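Local coordinates for protein MIP07328p (Drosophila melanogaster, PDB 6FKK) that probably acts as a chemorepellent axon guidance cue, presenting its extracellular sema domain to semaphorin receptors in cell-cell signalling, at residues A[207-212]-A[230-235]; A[224-229]-A[252-257]. One frame throughout, in Å; residues are numbered along the deposited sequence.

Contact 1: A[207-212]-A[230-235]; sequences VLFFFR and ARVCKN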
ATOM      1  N   VAL A 207      14.898   2.338  -2.979  1.00 47.84           N
ATOM      2  CA  VAL A 207      13.697   1.519  -3.065  1.00 46.65           C
ATOM      3  C   VAL A 207      13.236   1.261  -1.640  1.00 39.43           C
ATOM      4  O   VAL A 207      13.975   0.679  -0.838  1.00 54.14           O
ATOM      5  CB  VAL A 207      13.939   0.201  -3.816  1.00 36.10           C
ATOM      6  CG1 VAL A 207      12.671  -0.635  -3.822  1.00 35.63           C
ATOM      7  CG2 VAL A 207      14.391   0.480  -5.238  1.00 38.38           C
ATOM      8  N   LEU A 208      12.029   1.715  -1.321  1.00 54.00           N
ATOM      9  CA  LEU A 208      11.469   1.591   0.015  1.00 31.73           C
ATOM     10  C   LEU A 208      10.545   0.383   0.076  1.00 37.73           C
ATOM     11  O   LEU A 208       9.759   0.144  -0.843  1.00 37.73           O
ATOM     12  CB  LEU A 208      10.702   2.858   0.398  1.00 31.06           C
ATOM     13  CG  LEU A 208      11.459   4.182   0.258  1.00 41.71           C
ATOM     14  CD1 LEU A 208      10.496   5.354   0.314  1.00 39.74           C
ATOM     15  CD2 LEU A 208      12.520   4.314   1.336  1.00 45.44           C
ATOM     16  N   PHE A 209      10.649  -0.381   1.161  1.00 31.29           N
ATOM     17  CA  PHE A 209       9.791  -1.531   1.404  1.00 33.97           C
ATOM     18  C   PHE A 209       9.024  -1.328   2.702  1.00 43.68           C
ATOM     19  O   PHE A 209       9.579  -0.835   3.689  1.00 54.63           O
ATOM     20  CB  PHE A 209      10.602  -2.831   1.477  1.00 32.14           C
ATOM     21  CG  PHE A 209      11.309  -3.177   0.199  1.00 53.06           C
ATOM     22  CD1 PHE A 209      12.566  -2.661  -0.071  1.00 47.03           C
ATOM     23  CD2 PHE A 209      10.720  -4.019  -0.730  1.00 40.53           C
ATOM     24  CE1 PHE A 209      13.221  -2.975  -1.243  1.00 44.09           C
ATOM     25  CE2 PHE A 209      11.370  -4.337  -1.905  1.00 40.26           C
ATOM     26  CZ  PHE A 209      12.622  -3.814  -2.164  1.00 56.46           C
ATOM     27  N   PHE A 210       7.750  -1.710   2.699  1.00 30.34           N
ATOM     28  CA  PHE A 210       6.887  -1.586   3.864  1.00 29.89           C
ATOM     29  C   PHE A 210       6.378  -2.965   4.254  1.00 41.78           C
ATOM     30  O   PHE A 210       5.875  -3.706   3.404  1.00 54.33           O
ATOM     31  CB  PHE A 210       5.719  -0.636   3.584  1.00 29.40           C
ATOM     32  CG  PHE A 210       6.145   0.778   3.302  1.00 46.84           C
ATOM     33  CD1 PHE A 210       6.547   1.155   2.032  1.00 41.17           C
ATOM     34  CD2 PHE A 210       6.152   1.727   4.311  1.00 46.57           C
ATOM     35  CE1 PHE A 210       6.944   2.452   1.771  1.00 50.17           C
ATOM     36  CE2 PHE A 210       6.547   3.027   4.056  1.00 38.99           C
ATOM     37  CZ  PHE A 210       6.943   3.389   2.784  1.00 52.53           C
ATOM     38  N   PHE A 211       6.510  -3.304   5.535  1.00 30.92           N
ATOM     39  CA  PHE A 211       6.158  -4.637   6.004  1.00 31.35           C
ATOM     40  C   PHE A 211       5.986  -4.606   7.516  1.00 39.16           C
ATOM     41  O   PHE A 211       6.357  -3.642   8.188  1.00 45.20           O
ATOM     42  CB  PHE A 211       7.221  -5.666   5.604  1.00 35.96           C
ATOM     43  CG  PHE A 211       8.576  -5.407   6.203  1.00 41.64           C
ATOM     44  CD1 PHE A 211       9.469  -4.546   5.584  1.00 32.01           C
ATOM     45  CD2 PHE A 211       8.961  -6.032   7.380  1.00 47.25           C
ATOM     46  CE1 PHE A 211      10.717  -4.306   6.131  1.00 32.82           C
ATOM     47  CE2 PHE A 211      10.207  -5.798   7.932  1.00 33.50           C
ATOM     48  CZ  PHE A 211      11.086  -4.934   7.306  1.00 45.37           C
ATOM     49  N   ARG A 212       5.412  -5.687   8.039  1.00 51.22           N
ATOM     50  CA  ARG A 212       5.311  -5.927   9.468  1.00 44.60           C
ATOM     51  C   ARG A 212       6.106  -7.178   9.810  1.00 48.42           C
ATOM     52  O   ARG A 212       6.196  -8.110   9.004  1.00 59.50           O
ATOM     53  CB  ARG A 212       3.851  -6.082   9.910  1.00 33.36           C
ATOM     54  CG  ARG A 212       3.104  -7.194   9.196  1.00 33.97           C
ATOM     55  CD  ARG A 212       1.637  -7.224   9.600  1.00 45.50           C
ATOM     56  NE  ARG A 212       0.912  -8.317   8.955  1.00 53.16           N
ATOM     57  CZ  ARG A 212       0.310  -8.218   7.774  1.00 53.40           C
ATOM     58  NH1 ARG A 212       0.345  -7.072   7.108  1.00 45.12           N
ATOM     59  NH2 ARG A 212      -0.327  -9.262   7.259  1.00 47.64           N
ATOM     60  N   ALA A 230      11.799  -0.020   5.212  1.00 39.90           N
ATOM     61  CA  ALA A 230      13.193  -0.323   4.933  1.00 31.81           C
ATOM     62  C   ALA A 230      13.564   0.228   3.564  1.00 33.22           C
ATOM     63  O   ALA A 230      12.703   0.442   2.707  1.00 43.54           O
ATOM     64  CB  ALA A 230      13.462  -1.832   4.993  1.00 37.56           C
ATOM     65  N   ARG A 231      14.859   0.466   3.364  1.00 43.73           N
ATOM     66  CA  ARG A 231      15.330   1.048   2.116  1.00 52.53           C
ATOM     67  C   ARG A 231      16.639   0.394   1.697  1.00 51.34           C
ATOM     68  O   ARG A 231      17.379  -0.156   2.517  1.00 64.94           O
ATOM     69  CB  ARG A 231      15.516   2.569   2.228  1.00 50.25           C
ATOM     70  CG  ARG A 231      16.868   3.013   2.758  1.00 48.94           C
ATOM     71  CD  ARG A 231      16.948   4.528   2.801  1.00 59.55           C
ATOM     72  NE  ARG A 231      18.274   5.004   3.182  1.00 65.43           N
ATOM     73  CZ  ARG A 231      18.587   6.287   3.334  1.00 65.68           C
ATOM     74  NH1 ARG A 231      17.665   7.219   3.139  1.00 65.52           N
ATOM     75  NH2 ARG A 231      19.817   6.639   3.681  1.00 72.92           N
ATOM     76  N   VAL A 232      16.903   0.455   0.392  1.00 38.73           N
ATOM     77  CA  VAL A 232      18.152  -0.013  -0.196  1.00 45.08           C
ATOM     78  C   VAL A 232      18.569   0.978  -1.273  1.00 44.34           C
ATOM     79  O   VAL A 232      17.728   1.608  -1.922  1.00 50.34           O
ATOM     80  CB  VAL A 232      18.026  -1.434  -0.790  1.00 37.32           C
ATOM     81  CG1 VAL A 232      17.849  -2.467   0.309  1.00 36.98           C
ATOM     82  CG2 VAL A 232      16.869  -1.497  -1.774  1.00 37.16           C
ATOM     83  N   CYS A 233      19.879   1.124  -1.456  1.00 38.81           N
ATOM     84  CA  CYS A 233      20.399   1.934  -2.550  1.00 40.02           C
ATOM     85  C   CYS A 233      20.328   1.138  -3.845  1.00 45.95           C
ATOM     86  O   CYS A 233      20.710  -0.036  -3.882  1.00 55.60           O
ATOM     87  CB  CYS A 233      21.840   2.366  -2.278  1.00 67.16           C
ATOM     88  SG  CYS A 233      22.066   3.567  -0.942  1.00 58.71           S
ATOM     89  N   LYS A 234      19.839   1.775  -4.908  1.00 54.16           N
ATOM     90  CA  LYS A 234      19.738   1.076  -6.184  1.00 42.93           C
ATOM     91  C   LYS A 234      21.110   0.827  -6.797  1.00 54.72           C
ATOM     92  O   LYS A 234      21.311  -0.189  -7.471  1.00 70.40           O
ATOM     93  CB  LYS A 234      18.852   1.865  -7.149  1.00 43.15           C
ATOM     94  CG  LYS A 234      17.429   2.070  -6.653  1.00 41.27           C
ATOM     95  CD  LYS A 234      16.523   2.638  -7.738  1.00 41.86           C
ATOM     96  CE  LYS A 234      16.954   4.032  -8.159  1.00 56.34           C
ATOM     97  NZ  LYS A 234      15.947   4.693  -9.037  1.00 55.59           N
ATOM     98  N   ASN A 235      22.065   1.730  -6.566  1.00 48.56           N
ATOM     99  CA  ASN A 235      23.417   1.591  -7.090  1.00 47.93           C
ATOM    100  C   ASN A 235      24.294   0.681  -6.237  1.00 61.24           C
ATOM    101  O   ASN A 235      25.523   0.708  -6.382  1.00 53.62           O
ATOM    102  CB  ASN A 235      24.072   2.969  -7.224  1.00 70.99           C
ATOM    103  CG  ASN A 235      24.405   3.591  -5.882  1.00 69.86           C
ATOM    104  OD1 ASN A 235      23.752   3.315  -4.874  1.00 59.95           O
ATOM    105  ND2 ASN A 235      25.426   4.440  -5.862  1.00 66.80           N
TER
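Phe209 and Ala230 face each other as an antiparallel hydrogen-bonded pair, their backbones joined both ways: Phe209 N reaches Ala230 O at 2.7 Å with a nearly straight N-H (167°), and Ala230 N returns to Phe209 O at 2.8 Å. The next hydrogen-bonded pair, Val207 with Val232, is joined in the same two-way manner, with Val207 N 3.1 Å from Val232 O and Val232 N 3.2 Å from Val207 O. Between them sits the non-hydrogen-bonded pair Leu208 and Arg231, where one branch of the leucine, CD2, leans on Arg231 CB at 3.6 Å; the aliphatic root of the arginine suits this apolar neighbour, while its extended chain carries the guanidinium away. These are neighbouring antiparallel strands, 206-214 and 225-233, forming a beta hairpin in one blade of the seven-bladed sema propeller.

On the face holding Val207, Phe209, Ala230 and Val232, the small side chain of Ala230 lets the ring of Phe211 come close. The phenylalanine CG is set between the backbone N and the carbonyl carbon (chi1 62°), which turns the ring edge toward the alanine and brings CE1 to 3.9 Å from Ala230 CB. Phe209 likewise uses its edge, CE1 meeting Val232 CG2 at 4.0 Å in the plane of the ring. Val207 closes the row, its CG2 branch crossing the aliphatic chain of Lys234 at about a right angle, 3.7 Å from CG.

Further out, Tyr163 of strand 161-165 packs on Val207, Phe209 and Lys234, with Ala165 also on Phe209. The bent chain of Lys234 lets its ammonium form salt bridges with Glu202 and Asp159, which probably balance its charge beyond the apolar patch, and the disulfide Cys233-Cys343 ties the end of the strand to a distant part of the chain.

Contact 2: A[224-229]-A[252-257]; sequences AVYSRV and KARLNC. With NAG (2-acetamido-2-deoxy-beta-D-glucopyranose), chain B.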
ATOM      1  N   ALA A 224       5.807  -9.552  19.629  1.00 92.39           N
ATOM      2  CA  ALA A 224       5.085  -8.345  19.262  1.00 68.92           C
ATOM      3  C   ALA A 224       5.402  -7.992  17.817  1.00 62.96           C
ATOM      4  O   ALA A 224       6.563  -8.036  17.399  1.00 81.88           O
ATOM      5  CB  ALA A 224       5.466  -7.178  20.173  1.00 53.09           C
ATOM      6  N   VAL A 225       4.374  -7.640  17.060  1.00 52.43           N
ATOM      7  CA  VAL A 225       4.542  -7.257  15.666  1.00 40.61           C
ATOM      8  C   VAL A 225       4.713  -5.746  15.587  1.00 53.46           C
ATOM      9  O   VAL A 225       3.934  -4.991  16.181  1.00 63.49           O
ATOM     10  CB  VAL A 225       3.350  -7.722  14.817  1.00 46.11           C
ATOM     11  CG1 VAL A 225       3.559  -7.337  13.365  1.00 58.82           C
ATOM     12  CG2 VAL A 225       3.163  -9.221  14.948  1.00 50.81           C
ATOM     13  N   TYR A 226       5.736  -5.306  14.859  1.00 53.36           N
ATOM     14  CA  TYR A 226       5.963  -3.897  14.577  1.00 41.03           C
ATOM     15  C   TYR A 226       5.963  -3.674  13.070  1.00 41.58           C
ATOM     16  O   TYR A 226       6.327  -4.563  12.294  1.00 50.49           O
ATOM     17  CB  TYR A 226       7.293  -3.404  15.170  1.00 36.73           C
ATOM     18  CG  TYR A 226       7.301  -3.266  16.678  1.00 54.16           C
ATOM     19  CD1 TYR A 226       6.116  -3.199  17.398  1.00 63.94           C
ATOM     20  CD2 TYR A 226       8.496  -3.195  17.379  1.00 57.36           C
ATOM     21  CE1 TYR A 226       6.122  -3.073  18.777  1.00 65.49           C
ATOM     22  CE2 TYR A 226       8.513  -3.067  18.756  1.00 68.92           C
ATOM     23  CZ  TYR A 226       7.324  -3.007  19.451  1.00 69.53           C
ATOM     24  OH  TYR A 226       7.338  -2.879  20.822  1.00 74.40           O
ATOM     25  N   SER A 227       5.552  -2.478  12.662  1.00 33.04           N
ATOM     26  CA  SER A 227       5.542  -2.092  11.259  1.00 38.44           C
ATOM     27  C   SER A 227       6.807  -1.309  10.936  1.00 42.65           C
ATOM     28  O   SER A 227       7.225  -0.438  11.704  1.00 47.16           O
ATOM     29  CB  SER A 227       4.304  -1.259  10.930  1.00 48.25           C
ATOM     30  OG  SER A 227       3.119  -1.976  11.227  1.00 42.62           O
ATOM     31  N   ARG A 228       7.415  -1.622   9.793  1.00 33.15           N
ATOM     32  CA  ARG A 228       8.710  -1.067   9.430  1.00 31.11           C
ATOM     33  C   ARG A 228       8.675  -0.493   8.022  1.00 42.62           C
ATOM     34  O   ARG A 228       7.887  -0.919   7.174  1.00 48.06           O
ATOM     35  CB  ARG A 228       9.823  -2.124   9.493  1.00 32.91           C
ATOM     36  CG  ARG A 228       9.801  -3.024  10.715  1.00 44.88           C
ATOM     37  CD  ARG A 228      10.413  -2.357  11.931  1.00 33.72           C
ATOM     38  NE  ARG A 228      10.866  -3.350  12.899  1.00 40.66           N
ATOM     39  CZ  ARG A 228      11.340  -3.058  14.105  1.00 54.64           C
ATOM     40  NH1 ARG A 228      11.419  -1.794  14.497  1.00 43.09           N
ATOM     41  NH2 ARG A 228      11.732  -4.028  14.920  1.00 71.66           N
ATOM     42  N   VAL A 229       9.549   0.481   7.785  1.00 42.34           N
ATOM     43  CA  VAL A 229       9.924   0.901   6.442  1.00 30.07           C
ATOM     44  C   VAL A 229      11.419   0.657   6.291  1.00 37.65           C
ATOM     45  O   VAL A 229      12.209   1.045   7.158  1.00 52.60           O
ATOM     46  CB  VAL A 229       9.563   2.375   6.164  1.00 40.10           C
ATOM     47  CG1 VAL A 229      10.148   3.302   7.223  1.00 35.74           C
ATOM     48  CG2 VAL A 229      10.030   2.781   4.774  1.00 29.75           C
ATOM     49  N   LYS A 252      16.368  -0.038   8.173  1.00 42.47           N
ATOM     50  CA  LYS A 252      14.934  -0.025   8.422  1.00 35.05           C
ATOM     51  C   LYS A 252      14.633   0.805   9.660  1.00 49.91           C
ATOM     52  O   LYS A 252      15.471   0.959  10.552  1.00 61.44           O
ATOM     53  CB  LYS A 252      14.361  -1.438   8.587  1.00 35.23           C
ATOM     54  CG  LYS A 252      14.954  -2.242   9.732  1.00 34.83           C
ATOM     55  CD  LYS A 252      14.313  -3.621   9.802  1.00 48.09           C
ATOM     56  CE  LYS A 252      14.895  -4.460  10.927  1.00 54.42           C
ATOM     57  NZ  LYS A 252      14.278  -5.816  10.981  1.00 36.98           N
ATOM     58  N   ALA A 253      13.415   1.338   9.701  1.00 48.17           N
ATOM     59  CA  ALA A 253      12.942   2.134  10.821  1.00 48.47           C
ATOM     60  C   ALA A 253      11.501   1.756  11.117  1.00 45.01           C
ATOM     61  O   ALA A 253      10.765   1.314  10.230  1.00 39.79           O
ATOM     62  CB  ALA A 253      13.047   3.636  10.533  1.00 36.51           C
ATOM     63  N   ARG A 254      11.105   1.925  12.374  1.00 36.42           N
ATOM     64  CA  ARG A 254       9.740   1.623  12.775  1.00 37.25           C
ATOM     65  C   ARG A 254       8.803   2.744  12.348  1.00 45.13           C
ATOM     66  O   ARG A 254       9.165   3.923  12.378  1.00 42.92           O
ATOM     67  CB  ARG A 254       9.655   1.421  14.287  1.00 34.46           C
ATOM     68  CG  ARG A 254       8.260   1.069  14.774  1.00 34.51           C
ATOM     69  CD  ARG A 254       8.182   1.025  16.287  1.00 51.11           C
ATOM     70  NE  ARG A 254       6.833   0.695  16.740  1.00 49.66           N
ATOM     71  CZ  ARG A 254       6.462   0.650  18.015  1.00 57.50           C
ATOM     72  NH1 ARG A 254       7.341   0.914  18.972  1.00 57.36           N
ATOM     73  NH2 ARG A 254       5.212   0.340  18.332  1.00 75.33           N
ATOM     74  N   LEU A 255       7.596   2.367  11.935  1.00 43.89           N
ATOM     75  CA  LEU A 255       6.544   3.331  11.658  1.00 31.40           C
ATOM     76  C   LEU A 255       5.705   3.536  12.913  1.00 43.52           C
ATOM     77  O   LEU A 255       5.381   2.577  13.621  1.00 53.55           O
ATOM     78  CB  LEU A 255       5.667   2.857  10.501  1.00 33.17           C
ATOM     79  CG  LEU A 255       6.352   2.768   9.137  1.00 42.70           C
ATOM     80  CD1 LEU A 255       5.393   2.199   8.109  1.00 46.84           C
ATOM     81  CD2 LEU A 255       6.846   4.137   8.704  1.00 40.07           C
ATOM     82  N   ASN A 256       5.361   4.791  13.189  1.00 45.20           N
ATOM     83  CA  ASN A 256       4.660   5.172  14.412  1.00 44.78           C
ATOM     84  C   ASN A 256       3.271   5.677  14.033  1.00 43.14           C
ATOM     85  O   ASN A 256       3.101   6.847  13.678  1.00 54.77           O
ATOM     86  CB  ASN A 256       5.451   6.229  15.180  1.00 47.92           C
ATOM     87  CG  ASN A 256       4.849   6.555  16.539  1.00 44.44           C
ATOM     88  OD1 ASN A 256       3.648   6.397  16.764  1.00 36.23           O
ATOM     89  ND2 ASN A 256       5.690   7.021  17.454  1.00 37.57           N
ATOM     90  N   CYS A 257       2.284   4.792  14.120  1.00 45.34           N
ATOM     91  CA  CYS A 257       0.880   5.140  13.932  1.00 44.89           C
ATOM     92  C   CYS A 257       0.184   4.913  15.269  1.00 45.28           C
ATOM     93  O   CYS A 257      -0.206   3.788  15.593  1.00 55.53           O
ATOM     94  CB  CYS A 257       0.250   4.310  12.818  1.00 41.17           C
ATOM     95  SG  CYS A 257      -1.456   4.767  12.433  1.00 66.88           S
TER
HETATM   96  C1  NAG B   1       5.209   7.365  18.765  1.00 39.46           C
HETATM   97  C2  NAG B   1       6.316   7.321  19.810  1.00 41.29           C
HETATM   98  C3  NAG B   1       5.765   7.689  21.190  1.00 55.99           C
HETATM   99  C4  NAG B   1       4.939   8.973  21.140  1.00 58.93           C
HETATM  100  C5  NAG B   1       3.940   8.934  19.987  1.00 57.11           C
HETATM  101  C6  NAG B   1       3.206  10.240  19.790  1.00 62.72           C
HETATM  102  C7  NAG B   1       8.165   5.761  19.375  1.00 56.67           C
HETATM  103  C8  NAG B   1       8.644   4.346  19.501  1.00 74.51           C
HETATM  104  N2  NAG B   1       6.939   6.007  19.847  1.00 41.12           N
HETATM  105  O3  NAG B   1       6.875   7.832  22.070  1.00 61.90           O
HETATM  106  O4  NAG B   1       4.163   9.119  22.327  1.00 72.74           O
HETATM  107  O5  NAG B   1       4.614   8.642  18.759  1.00 52.82           O
HETATM  108  O6  NAG B   1       4.102  11.302  19.495  1.00 68.39           O
HETATM  109  O7  NAG B   1       8.858   6.639  18.871  1.00 67.51           O
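Val229 packs against Leu255 where strands 225-233 and 251-259 run antiparallel within one blade of the sema propeller. This is the tight end: Val229 CG1 lies 3.7 Å from Leu255 CD2, the branched chains crossing at about a right angle, and Phe210 adjoins both. Ala253, small enough to sit beside the valine, exchanges two backbone hydrogen bonds with it, Ala253 N to Val229 O at 2.8 Å and Val229 N to Ala253 O at 2.9 Å. Leu255 N adds a third, to Ser227 O.

The two short segments run at 120° to each other, and beyond the Ser227-Leu255 bond they diverge, leaving side chains to bridge the partly exposed side. The chain of Arg254, fully extended with CG anti to the backbone N (chi1 -179°), lays its guanidinium flat over one face of Tyr226, a cation-pi stack with CZ 3.9 Å from the ring centroid and planes 15° apart. Asp268 receives NH2 in a salt bridge. With an alanine in place of Arg254, the face of Tyr226 would probably lose its cationic cover and Asp268 this charge partner.

Two residues along, Asn256 bears the N-linked glycan, whose acetamido methyl carbon C8 comes within 3.7 Å of Arg254 NH1.

In the fold
Contacts 1 and 2 share strand 225-233 and stand 13 Å apart between centres: contact 1 uses its later half against strand 206-214, contact 2 its earlier half against strand 251-259, so three neighbouring strands of one sheet are fastened in turn. They also touch directly. Phe211 O accepts a probable hydrogen bond from Arg228 N at 2.8 Å, Phe210 CE2 packs on Val229 CG2 at 3.6 Å, and Ala230 CB meets Lys252 CB at 3.7 Å. The sugars near both contacts are glycans attached to the protein itself, not ligands in a pocket. The side chain of Phe211 in contact 1 lies about 9 Å from a bound N-acetylglucosamine.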